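Local coordinates for Myo-inositol-1-phosphate synthase-related protein (Thermotoga maritima MSB8, PDB 3CIN) that binds nicotinamide-adenine-dinucleotide in a Rossmann-type domain and is related to the myo-inositol-1-phosphate synthase family, at residues 156-161 / 175-180; 122-127 / 179-184; 99-104 / 118-123. All coordinates share one frame; numbering follows the deposited sequence. Where two conformers were deposited one is given.

Contact 1. Residues 156-161 / 175-180; sequences DLLKAI and YAYAAA. With NAD (nicotinamide-adenine-dinucleotide), chain F.
Two helices of the NAD-binding Rossmann-type domain meet where Ile-161 sets its CG1 over one face of the Tyr-177 ring, a CH-pi contact between helix 154-162 and helix 171-186. Ile-161 CG1 stands 3.8 Å from the centroid of the Tyr-177 ring and only 1° off its normal, while Ile-161 CG2 sits beyond the rim, 3.9 Å from Tyr-177 CE2. Leu-158 comes in at the ring edge, about at a right angle to Tyr-177: its CD2 methyl touches Tyr-177 CE1 at 3.7 Å, in the ring plane, and Leu-157 CG packs obliquely near CD1. With CG anti to the backbone N (chi1 -178°), the Tyr-177 ring reaches straight across the gap between the helices, whose axes run 11.8 Å apart at 100°. No direct hydrogen bond joins the two segments; a water bridges them instead, donating to Leu-158 O at 2.8 Å and hydrogen-bonding to Tyr-177 OH at 3.0 Å. Two residues earlier, the Tyr-175 ring points to the adenine of NAD, and its OH donates to N1A at 2.6 Å, in the ring plane. Phe-205 and Leu-208 of helix 203-211 cover Leu-157 and Tyr-177 respectively, Val-124 of helix 120-134 also touches Tyr-177, and Phe-191 of strand 189-193 lies against Ala-176.

Contact 2. Residues 122-127 / 179-184; sequences EAVDTL and AALYAN
Apolar packing carries this contact, and it rests on one methyl pair: Val-124 CG1 meets Leu-181 CD2 at 3.7 Å, the two side chains crossing at about a right angle. Val-124 holds CG1 anti to the backbone N (chi1 166°), which directs that methyl at helix 171-186. The same side chain also packs on Val-174 and Ala-178, neighbours within two turns of Leu-181 on that helix, and Leu-181 in turn touches Val-128, one turn further along helix 120-134. A polar group borders the pair, for Asp-125 OD1 comes within 4.4 Å of Leu-181 CD2; its CB points away from the other helix, and the carboxylate bends back to border the apolar pair. No hydrogen bond joins the two segments. Within the first, Glu-122 O accepts twice, from Thr-126 N at 2.9 Å and from Thr-126 OG1 at 3.0 Å, and the two donors reach it from opposite faces of the carbonyl plane, the hydroxyl 37° out of that plane. This is the familiar way for a helical threonine to bond back to the carbonyl one turn earlier. Nearby, Tyr-182 OH bonds to Pro-136 O beyond the end of helix 120-134. Helix 120-134 leads into strand 138-141 and helix 171-186 into strand 189-193, two adjacent helices packed side by side in a layer against the parallel sheet, as in a Rossmann-type fold.

Contact 3. Residues 99-104 / 118-123; sequences VHLGSV and MTLKEA. With NAD (nicotinamide-adenine-dinucleotide), chain F.
The adenine end of the NAD pocket, in the Rossmann-type domain, is bordered here by a loop that packs on the start of helix 120-134. Two apolar pairs join them: Val-99 CG1 rests 3.9 Å from Ala-123 CB, and Leu-101 CD2 lies 4.4 Å from Leu-120 CD2, a loose touch in the one of two Leu-101 conformers given. Val-174 of helix 171-186 lies against both Val-99 and Leu-101, and Leu-169 against Leu-120. The loop folds into a type II' beta turn from His-100 to Ser-103, closed by Ser-103 N bonding to His-100 O. The His-100 imidazole bonds back to the turn, its ND1 donating nearly in the ring plane to a lone pair of Leu-101 O at 2.8 Å, while NE2 bonds to Asp-116 OD1; both ring nitrogens are thereby engaged, which fixes the ring's rotation. On the helix side, Thr-119 and Glu-122 form a capping box: Glu-122 N donates to Thr-119 OG1 at 3.2 Å, and Thr-119 N donates to the anti lone pair of Glu-122 OE1 at 2.9 Å. The ligand is met by Ser-103 at the turn's end and by Val-99 and Val-104 flanking it. Val-104 CG1 packs 3.5 Å from NAD C8A, and the adenine amino nitrogen N6A donates both to Val-99 O, at 2.8 Å and bent to 140°, and to Ser-103 OG, 3.1 Å away and almost straight at 171°.

From the N terminus, contact 3 comes first, folding the 99-104 loop that follows strand 96-97 onto the opening turn of helix 120-134. Contact 2 begins on that same helix, sharing Glu-122 and Ala-123, and spans 51 residues, including strand 138-141, to reach helix 171-186. Contact 1 nests within that span: it closes the shorter connection from helix 154-162 to helix 171-186 and ends on the helix where contact 2 ends, with Ala-179 and Ala-180 in common. Tyr-175 CD1 packs on Leu-127 CD1, joining contacts 1 and 2. Contacts 1 and 3 converge on NAD, where Tyr-175 OH also bonds to Val-99 N, tying helix 171-186 to the adenine loop.

Contact 1. Residues 156-161 / 175-180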
loop_
_atom_site.group_PDB
_atom_site.type_symbol
_atom_site.label_atom_id
_atom_site.label_comp_id
_atom_site.label_asym_id
_atom_site.label_seq_id
_atom_site.Cartn_x
_atom_site.Cartn_y
_atom_site.Cartn_z
ATOM N N ASP A 156 -29.083 36.677 -12.759
ATOM C CA ASP A 156 -29.505 36.037 -11.513
ATOM C C ASP A 156 -28.567 36.353 -10.325
ATOM O O ASP A 156 -29.025 36.530 -9.186
ATOM C CB ASP A 156 -29.586 34.521 -11.724
ATOM C CG ASP A 156 -30.764 34.102 -12.599
ATOM O OD1 ASP A 156 -31.794 34.828 -12.681
ATOM O OD2 ASP A 156 -30.655 32.991 -13.176
ATOM N N LEU A 157 -27.269 36.466 -10.592
ATOM C CA LEU A 157 -26.303 36.900 -9.576
ATOM C C LEU A 157 -26.641 38.325 -9.163
ATOM O O LEU A 157 -26.710 38.632 -7.988
ATOM C CB LEU A 157 -24.913 36.830 -10.145
ATOM C CG LEU A 157 -23.801 37.416 -9.324
ATOM C CD1 LEU A 157 -23.680 36.777 -7.912
ATOM C CD2 LEU A 157 -22.502 37.330 -10.155
ATOM N N LEU A 158 -26.881 39.190 -10.138
ATOM C CA LEU A 158 -27.152 40.601 -9.816
ATOM C C LEU A 158 -28.419 40.741 -8.996
ATOM O O LEU A 158 -28.457 41.494 -8.025
ATOM C CB LEU A 158 -27.299 41.448 -11.063
ATOM C CG LEU A 158 -26.114 41.555 -12.030
ATOM C CD1 LEU A 158 -26.341 42.585 -13.143
ATOM C CD2 LEU A 158 -24.852 41.817 -11.307
ATOM N N LYS A 159 -29.444 39.985 -9.362
ATOM C CA LYS A 159 -30.700 40.035 -8.628
ATOM C C LYS A 159 -30.559 39.515 -7.199
ATOM O O LYS A 159 -31.150 40.081 -6.256
ATOM C CB LYS A 159 -31.774 39.264 -9.388
ATOM C CG LYS A 159 -32.356 40.093 -10.527
ATOM C CD LYS A 159 -33.422 39.395 -11.282
ATOM C CE LYS A 159 -33.945 40.317 -12.393
ATOM N NZ LYS A 159 -35.172 39.788 -13.060
ATOM N N ALA A 160 -29.757 38.462 -7.029
ATOM C CA ALA A 160 -29.466 37.903 -5.689
ATOM C C ALA A 160 -28.843 38.923 -4.767
ATOM O O ALA A 160 -29.291 39.113 -3.606
ATOM C CB ALA A 160 -28.594 36.626 -5.804
ATOM N N ILE A 161 -27.896 39.692 -5.294
ATOM C CA ILE A 161 -27.301 40.753 -4.474
ATOM C C ILE A 161 -28.307 41.872 -4.174
ATOM O O ILE A 161 -28.483 42.337 -2.993
ATOM C CB ILE A 161 -26.052 41.342 -5.161
ATOM C CG1 ILE A 161 -24.963 40.252 -5.285
ATOM C CG2 ILE A 161 -25.600 42.591 -4.400
ATOM C CD1 ILE A 161 -24.330 39.803 -3.952
ATOM N N TYR A 175 -17.996 37.670 -2.154
ATOM C CA TYR A 175 -16.629 38.211 -2.280
ATOM C C TYR A 175 -16.139 38.415 -3.732
ATOM O O TYR A 175 -15.528 39.449 -4.021
ATOM C CB TYR A 175 -15.636 37.367 -1.537
ATOM C CG TYR A 175 -15.717 37.367 -0.045
ATOM C CD1 TYR A 175 -15.822 38.545 0.704
ATOM C CD2 TYR A 175 -15.615 36.166 0.667
ATOM C CE1 TYR A 175 -15.810 38.517 2.075
ATOM C CE2 TYR A 175 -15.598 36.148 2.048
ATOM C CZ TYR A 175 -15.714 37.335 2.754
ATOM O OH TYR A 175 -15.760 37.301 4.143
ATOM N N ALA A 176 -16.395 37.458 -4.622
ATOM C CA ALA A 176 -16.056 37.603 -6.033
ATOM C C ALA A 176 -16.820 38.783 -6.719
ATOM O O ALA A 176 -16.293 39.480 -7.590
ATOM C CB ALA A 176 -16.333 36.279 -6.793
ATOM N N TYR A 177 -18.082 38.928 -6.359
ATOM C CA TYR A 177 -18.877 40.062 -6.778
ATOM C C TYR A 177 -18.222 41.364 -6.305
ATOM O O TYR A 177 -18.003 42.272 -7.126
ATOM C CB TYR A 177 -20.297 39.906 -6.276
ATOM C CG TYR A 177 -21.232 40.999 -6.689
ATOM C CD1 TYR A 177 -21.941 40.945 -7.866
ATOM C CD2 TYR A 177 -21.414 42.103 -5.860
ATOM C CE1 TYR A 177 -22.801 41.945 -8.208
ATOM C CE2 TYR A 177 -22.228 43.112 -6.214
ATOM C CZ TYR A 177 -22.949 43.024 -7.366
ATOM O OH TYR A 177 -23.814 44.039 -7.682
ATOM N N ALA A 178 -17.974 41.478 -5.009
ATOM C CA ALA A 178 -17.223 42.610 -4.476
ATOM C C ALA A 178 -15.868 42.852 -5.185
ATOM O O ALA A 178 -15.501 44.008 -5.447
ATOM C CB ALA A 178 -17.008 42.459 -2.965
ATOM N N ALA A 179 -15.159 41.778 -5.522
ATOM C CA ALA A 179 -13.875 41.872 -6.203
ATOM C C ALA A 179 -14.035 42.533 -7.568
ATOM O O ALA A 179 -13.154 43.315 -7.969
ATOM C CB ALA A 179 -13.141 40.509 -6.284
ATOM N N ALA A 180 -15.128 42.238 -8.295
ATOM C CA ALA A 180 -15.361 42.852 -9.607
ATOM C C ALA A 180 -15.629 44.331 -9.410
ATOM O O ALA A 180 -15.128 45.166 -10.167
ATOM C CB ALA A 180 -16.540 42.220 -10.339
HETATM P PA NAD F . -9.637 26.319 7.546
HETATM O O1A NAD F . -8.412 26.038 8.374
HETATM O O2A NAD F . -10.897 25.981 8.282
HETATM O O5B NAD F . -9.633 27.869 7.302
HETATM C C5B NAD F . -10.785 28.527 6.778
HETATM C C4B NAD F . -10.798 29.933 7.349
HETATM O O4B NAD F . -11.789 30.693 6.677
HETATM C C3B NAD F . -11.109 30.019 8.839
HETATM O O3B NAD F . -10.242 30.930 9.493
HETATM C C2B NAD F . -12.542 30.534 8.874
HETATM O O2B NAD F . -12.871 31.122 10.103
HETATM C C1B NAD F . -12.531 31.446 7.668
HETATM N N9A NAD F . -13.846 31.756 7.100
HETATM C C8A NAD F . -14.886 30.841 6.970
HETATM N N7A NAD F . -15.884 31.481 6.268
HETATM C C5A NAD F . -15.460 32.759 5.999
HETATM C C6A NAD F . -16.092 33.857 5.410
HETATM N N6A NAD F . -17.348 33.785 4.865
HETATM N N1A NAD F . -15.345 35.008 5.260
HETATM C C2A NAD F . -14.055 35.078 5.755
HETATM N N3A NAD F . -13.446 34.030 6.412
HETATM C C4A NAD F . -14.172 32.898 6.522
HETATM O O3 NAD F . -9.560 25.586 6.155
HETATM P PN NAD F . -8.262 25.398 5.277
HETATM O O1N NAD F . -7.765 24.007 5.487
HETATM O O2N NAD F . -7.378 26.596 5.377
HETATM O O5D NAD F . -8.895 25.368 3.817
HETATM C C5D NAD F . -9.350 26.559 3.216
HETATM C C4D NAD F . -10.143 26.272 1.946
HETATM O O4D NAD F . -9.264 25.758 0.982
HETATM C C3D NAD F . -11.295 25.290 2.085
HETATM O O3D NAD F . -12.400 25.708 1.243
HETATM C C2D NAD F . -10.696 24.029 1.483
HETATM O O2D NAD F . -11.696 23.176 0.918
HETATM C C1D NAD F . -9.853 24.635 0.383
HETATM N N1N NAD F . -8.810 23.732 -0.098
HETATM C C2N NAD F . -7.874 23.290 0.746
HETATM C C3N NAD F . -6.887 22.446 0.169
HETATM C C7N NAD F . -5.713 22.148 0.983
HETATM O O7N NAD F . -5.735 22.620 2.266
HETATM N N7N NAD F . -4.689 21.455 0.459
HETATM C C4N NAD F . -6.899 22.085 -1.164
HETATM C C5N NAD F . -7.881 22.545 -1.994
HETATM C C6N NAD F . -8.835 23.403 -1.428
HETATM O O HOH W 1 -26.809 43.736 -8.098
#

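Contact 2. Residues 122-127 / 179-184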
loop_
_atom_site.group_PDB
_atom_site.type_symbol
_atom_site.label_atom_id
_atom_site.label_comp_id
_atom_site.label_asym_id
_atom_site.label_seq_id
_atom_site.Cartn_x
_atom_site.Cartn_y
_atom_site.Cartn_z
ATOM N N GLU A 122 -25.043 46.671 0.705
ATOM C CA GLU A 122 -24.279 47.567 1.571
ATOM C C GLU A 122 -22.949 46.996 2.035
ATOM O O GLU A 122 -21.939 47.728 2.099
ATOM C CB GLU A 122 -25.101 47.931 2.807
ATOM C CG GLU A 122 -26.241 48.894 2.468
ATOM C CD GLU A 122 -27.225 49.137 3.594
ATOM O OE1 GLU A 122 -27.523 48.196 4.389
ATOM O OE2 GLU A 122 -27.738 50.303 3.651
ATOM N N ALA A 123 -22.968 45.708 2.404
ATOM C CA ALA A 123 -21.769 44.979 2.862
ATOM C C ALA A 123 -20.707 44.956 1.743
ATOM O O ALA A 123 -19.513 45.230 1.975
ATOM C CB ALA A 123 -22.158 43.563 3.324
ATOM N N VAL A 124 -21.150 44.699 0.520
ATOM C CA VAL A 124 -20.266 44.754 -0.635
ATOM C C VAL A 124 -19.633 46.141 -0.819
ATOM O O VAL A 124 -18.412 46.257 -0.972
ATOM C CB VAL A 124 -21.013 44.350 -1.903
ATOM C CG1 VAL A 124 -20.222 44.726 -3.159
ATOM C CG2 VAL A 124 -21.299 42.837 -1.878
ATOM N N ASP A 125 -20.455 47.190 -0.797
ATOM C CA ASP A 125 -19.924 48.554 -0.921
ATOM C C ASP A 125 -18.934 48.876 0.210
ATOM O O ASP A 125 -17.946 49.557 0.006
ATOM C CB ASP A 125 -21.056 49.549 -0.909
ATOM C CG ASP A 125 -21.877 49.519 -2.175
ATOM O OD1 ASP A 125 -21.402 48.993 -3.237
ATOM O OD2 ASP A 125 -23.014 50.017 -2.103
ATOM N N THR A 126 -19.204 48.386 1.402
ATOM C CA THR A 126 -18.281 48.528 2.528
ATOM C C THR A 126 -16.941 47.801 2.299
ATOM O O THR A 126 -15.872 48.362 2.544
ATOM C CB THR A 126 -18.902 47.981 3.854
ATOM O OG1 THR A 126 -20.078 48.718 4.188
ATOM C CG2 THR A 126 -17.889 48.096 4.984
ATOM N N LEU A 127 -16.990 46.533 1.888
ATOM C CA LEU A 127 -15.783 45.830 1.454
ATOM C C LEU A 127 -15.002 46.603 0.400
ATOM O O LEU A 127 -13.795 46.779 0.546
ATOM C CB LEU A 127 -16.110 44.413 0.942
ATOM C CG LEU A 127 -16.575 43.457 2.050
ATOM C CD1 LEU A 127 -17.074 42.170 1.358
ATOM C CD2 LEU A 127 -15.520 43.169 3.149
ATOM N N ALA A 179 -15.159 41.778 -5.522
ATOM C CA ALA A 179 -13.875 41.872 -6.203
ATOM C C ALA A 179 -14.035 42.533 -7.568
ATOM O O ALA A 179 -13.154 43.315 -7.969
ATOM C CB ALA A 179 -13.141 40.509 -6.284
ATOM N N ALA A 180 -15.128 42.238 -8.295
ATOM C CA ALA A 180 -15.361 42.852 -9.607
ATOM C C ALA A 180 -15.629 44.331 -9.410
ATOM O O ALA A 180 -15.128 45.166 -10.167
ATOM C CB ALA A 180 -16.540 42.220 -10.339
ATOM N N LEU A 181 -16.437 44.674 -8.398
ATOM C CA LEU A 181 -16.760 46.100 -8.180
ATOM C C LEU A 181 -15.489 46.851 -7.789
ATOM O O LEU A 181 -15.232 47.975 -8.286
ATOM C CB LEU A 181 -17.866 46.290 -7.138
ATOM C CG LEU A 181 -19.293 46.122 -7.671
ATOM C CD1 LEU A 181 -19.566 44.865 -8.382
ATOM C CD2 LEU A 181 -20.314 46.275 -6.555
ATOM N N TYR A 182 -14.692 46.223 -6.938
ATOM C CA TYR A 182 -13.400 46.768 -6.527
ATOM C C TYR A 182 -12.466 46.948 -7.716
ATOM O O TYR A 182 -11.854 48.019 -7.908
ATOM C CB TYR A 182 -12.788 45.891 -5.455
ATOM C CG TYR A 182 -11.307 46.185 -5.236
ATOM C CD1 TYR A 182 -10.875 47.374 -4.623
ATOM C CD2 TYR A 182 -10.323 45.301 -5.675
ATOM C CE1 TYR A 182 -9.559 47.637 -4.445
ATOM C CE2 TYR A 182 -8.974 45.561 -5.470
ATOM C CZ TYR A 182 -8.592 46.731 -4.869
ATOM O OH TYR A 182 -7.237 47.014 -4.686
ATOM N N ALA A 183 -12.368 45.920 -8.552
ATOM C CA ALA A 183 -11.529 45.951 -9.758
ATOM C C ALA A 183 -11.896 47.076 -10.668
ATOM O O ALA A 183 -11.007 47.779 -11.228
ATOM C CB ALA A 183 -11.602 44.599 -10.524
ATOM N N ASN A 184 -13.208 47.274 -10.822
ATOM C CA ASN A 184 -13.684 48.358 -11.662
ATOM C C ASN A 184 -13.284 49.699 -11.078
ATOM O O ASN A 184 -12.770 50.538 -11.809
ATOM C CB ASN A 184 -15.186 48.233 -11.880
ATOM C CG ASN A 184 -15.725 49.290 -12.823
ATOM O OD1 ASN A 184 -15.937 49.039 -14.001
ATOM N ND2 ASN A 184 -15.936 50.451 -12.303
#

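Contact 3. Residues 99-104 / 118-123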
loop_
_atom_site.group_PDB
_atom_site.type_symbol
_atom_site.label_atom_id
_atom_site.label_comp_id
_atom_site.label_asym_id
_atom_site.label_seq_id
_atom_site.Cartn_x
_atom_site.Cartn_y
_atom_site.Cartn_z
ATOM N N VAL A 99 -17.998 38.832 5.516
ATOM C CA VAL A 99 -19.407 38.470 5.425
ATOM C C VAL A 99 -19.489 36.964 5.607
ATOM O O VAL A 99 -18.740 36.221 4.957
ATOM C CB VAL A 99 -19.994 38.900 4.041
ATOM C CG1 VAL A 99 -19.979 40.396 3.902
ATOM C CG2 VAL A 99 -19.247 38.338 2.903
ATOM N N HIS A 100 -20.387 36.492 6.459
ATOM C CA HIS A 100 -20.364 35.071 6.848
ATOM C C HIS A 100 -21.283 34.196 6.057
ATOM O O HIS A 100 -20.949 33.059 5.730
ATOM C CB HIS A 100 -20.569 34.837 8.366
ATOM C CG HIS A 100 -21.857 35.339 8.938
ATOM N ND1 HIS A 100 -23.037 34.629 8.863
ATOM C CD2 HIS A 100 -22.135 36.455 9.657
ATOM C CE1 HIS A 100 -23.996 35.302 9.475
ATOM N NE2 HIS A 100 -23.472 36.408 9.980
ATOM N N LEU A 101 -22.461 34.723 5.767
ATOM C CA LEU A 101 -23.548 33.919 5.238
ATOM C C LEU A 101 -23.589 32.549 5.931
ATOM O O LEU A 101 -23.592 32.488 7.165
ATOM C CB LEU A 101 -23.448 33.848 3.727
ATOM C CG LEU A 101 -23.796 35.208 3.119
ATOM C CD1 LEU A 101 -23.232 35.292 1.752
ATOM C CD2 LEU A 101 -25.315 35.394 3.109
ATOM N N GLY A 102 -23.607 31.456 5.196
ATOM C CA GLY A 102 -23.741 30.147 5.868
ATOM C C GLY A 102 -22.439 29.435 6.197
ATOM O O GLY A 102 -22.446 28.264 6.562
ATOM N N SER A 103 -21.304 30.123 6.015
ATOM C CA SER A 103 -20.017 29.427 5.914
ATOM C C SER A 103 -19.672 28.500 7.091
ATOM O O SER A 103 -19.296 27.356 6.874
ATOM C CB SER A 103 -18.890 30.448 5.854
ATOM O OG SER A 103 -18.838 31.113 4.588
ATOM N N VAL A 104 -19.771 29.067 8.282
ATOM C CA VAL A 104 -19.343 28.398 9.536
ATOM C C VAL A 104 -20.489 27.891 10.429
ATOM O O VAL A 104 -20.293 27.544 11.596
ATOM C CB VAL A 104 -18.329 29.257 10.295
ATOM C CG1 VAL A 104 -17.148 29.657 9.357
ATOM C CG2 VAL A 104 -18.968 30.507 10.928
ATOM N N MET A 118 -26.289 45.124 8.065
ATOM C CA MET A 118 -26.532 45.819 6.795
ATOM C C MET A 118 -26.923 44.813 5.721
ATOM O O MET A 118 -26.781 43.605 5.912
ATOM C CB MET A 118 -25.320 46.686 6.384
ATOM C CG MET A 118 -24.058 45.933 6.021
ATOM S SD MET A 118 -22.587 46.964 5.777
ATOM C CE MET A 118 -22.127 47.331 7.465
ATOM N N THR A 119 -27.483 45.298 4.611
ATOM C CA THR A 119 -27.802 44.407 3.492
ATOM C C THR A 119 -26.543 43.900 2.773
ATOM O O THR A 119 -25.467 44.465 2.911
ATOM C CB THR A 119 -28.672 45.139 2.481
ATOM O OG1 THR A 119 -27.923 46.232 1.910
ATOM C CG2 THR A 119 -29.941 45.675 3.201
ATOM N N LEU A 120 -26.697 42.853 1.952
ATOM C CA LEU A 120 -25.549 42.362 1.184
ATOM C C LEU A 120 -24.972 43.473 0.269
ATOM O O LEU A 120 -23.752 43.628 0.106
ATOM C CB LEU A 120 -25.947 41.155 0.343
ATOM C CG LEU A 120 -26.020 39.862 1.184
ATOM C CD1 LEU A 120 -26.569 38.713 0.350
ATOM C CD2 LEU A 120 -24.684 39.515 1.840
ATOM N N LYS A 121 -25.862 44.244 -0.338
ATOM C CA LYS A 121 -25.428 45.294 -1.244
ATOM C C LYS A 121 -24.591 46.323 -0.485
ATOM O O LYS A 121 -23.576 46.814 -0.984
ATOM C CB LYS A 121 -26.637 45.958 -1.901
ATOM C CG LYS A 121 -26.293 46.944 -2.994
ATOM C CD LYS A 121 -27.572 47.345 -3.801
ATOM C CE LYS A 121 -27.248 48.171 -5.059
ATOM N NZ LYS A 121 -28.477 48.552 -5.924
ATOM N N GLU A 122 -25.043 46.671 0.705
ATOM C CA GLU A 122 -24.279 47.567 1.571
ATOM C C GLU A 122 -22.949 46.996 2.035
ATOM O O GLU A 122 -21.939 47.728 2.099
ATOM C CB GLU A 122 -25.101 47.931 2.807
ATOM C CG GLU A 122 -26.241 48.894 2.468
ATOM C CD GLU A 122 -27.225 49.137 3.594
ATOM O OE1 GLU A 122 -27.523 48.196 4.389
ATOM O OE2 GLU A 122 -27.738 50.303 3.651
ATOM N N ALA A 123 -22.968 45.708 2.404
ATOM C CA ALA A 123 -21.769 44.979 2.862
ATOM C C ALA A 123 -20.707 44.956 1.743
ATOM O O ALA A 123 -19.513 45.230 1.975
ATOM C CB ALA A 123 -22.158 43.563 3.324
HETATM P PA NAD F . -9.637 26.319 7.546
HETATM O O1A NAD F . -8.412 26.038 8.374
HETATM O O2A NAD F . -10.897 25.981 8.282
HETATM O O5B NAD F . -9.633 27.869 7.302
HETATM C C5B NAD F . -10.785 28.527 6.778
HETATM C C4B NAD F . -10.798 29.933 7.349
HETATM O O4B NAD F . -11.789 30.693 6.677
HETATM C C3B NAD F . -11.109 30.019 8.839
HETATM O O3B NAD F . -10.242 30.930 9.493
HETATM C C2B NAD F . -12.542 30.534 8.874
HETATM O O2B NAD F . -12.871 31.122 10.103
HETATM C C1B NAD F . -12.531 31.446 7.668
HETATM N N9A NAD F . -13.846 31.756 7.100
HETATM C C8A NAD F . -14.886 30.841 6.970
HETATM N N7A NAD F . -15.884 31.481 6.268
HETATM C C5A NAD F . -15.460 32.759 5.999
HETATM C C6A NAD F . -16.092 33.857 5.410
HETATM N N6A NAD F . -17.348 33.785 4.865
HETATM N N1A NAD F . -15.345 35.008 5.260
HETATM C C2A NAD F . -14.055 35.078 5.755
HETATM N N3A NAD F . -13.446 34.030 6.412
HETATM C C4A NAD F . -14.172 32.898 6.522
HETATM O O3 NAD F . -9.560 25.586 6.155
HETATM P PN NAD F . -8.262 25.398 5.277
HETATM O O1N NAD F . -7.765 24.007 5.487
HETATM O O2N NAD F . -7.378 26.596 5.377
HETATM O O5D NAD F . -8.895 25.368 3.817
HETATM C C5D NAD F . -9.350 26.559 3.216
HETATM C C4D NAD F . -10.143 26.272 1.946
HETATM O O4D NAD F . -9.264 25.758 0.982
HETATM C C3D NAD F . -11.295 25.290 2.085
HETATM O O3D NAD F . -12.400 25.708 1.243
HETATM C C2D NAD F . -10.696 24.029 1.483
HETATM O O2D NAD F . -11.696 23.176 0.918
HETATM C C1D NAD F . -9.853 24.635 0.383
HETATM N N1N NAD F . -8.810 23.732 -0.098
HETATM C C2N NAD F . -7.874 23.290 0.746
HETATM C C3N NAD F . -6.887 22.446 0.169
HETATM C C7N NAD F . -5.713 22.148 0.983
HETATM O O7N NAD F . -5.735 22.620 2.266
HETATM N N7N NAD F . -4.689 21.455 0.459
HETATM C C4N NAD F . -6.899 22.085 -1.164
HETATM C C5N NAD F . -7.881 22.545 -1.994
HETATM C C6N NAD F . -8.835 23.403 -1.428
#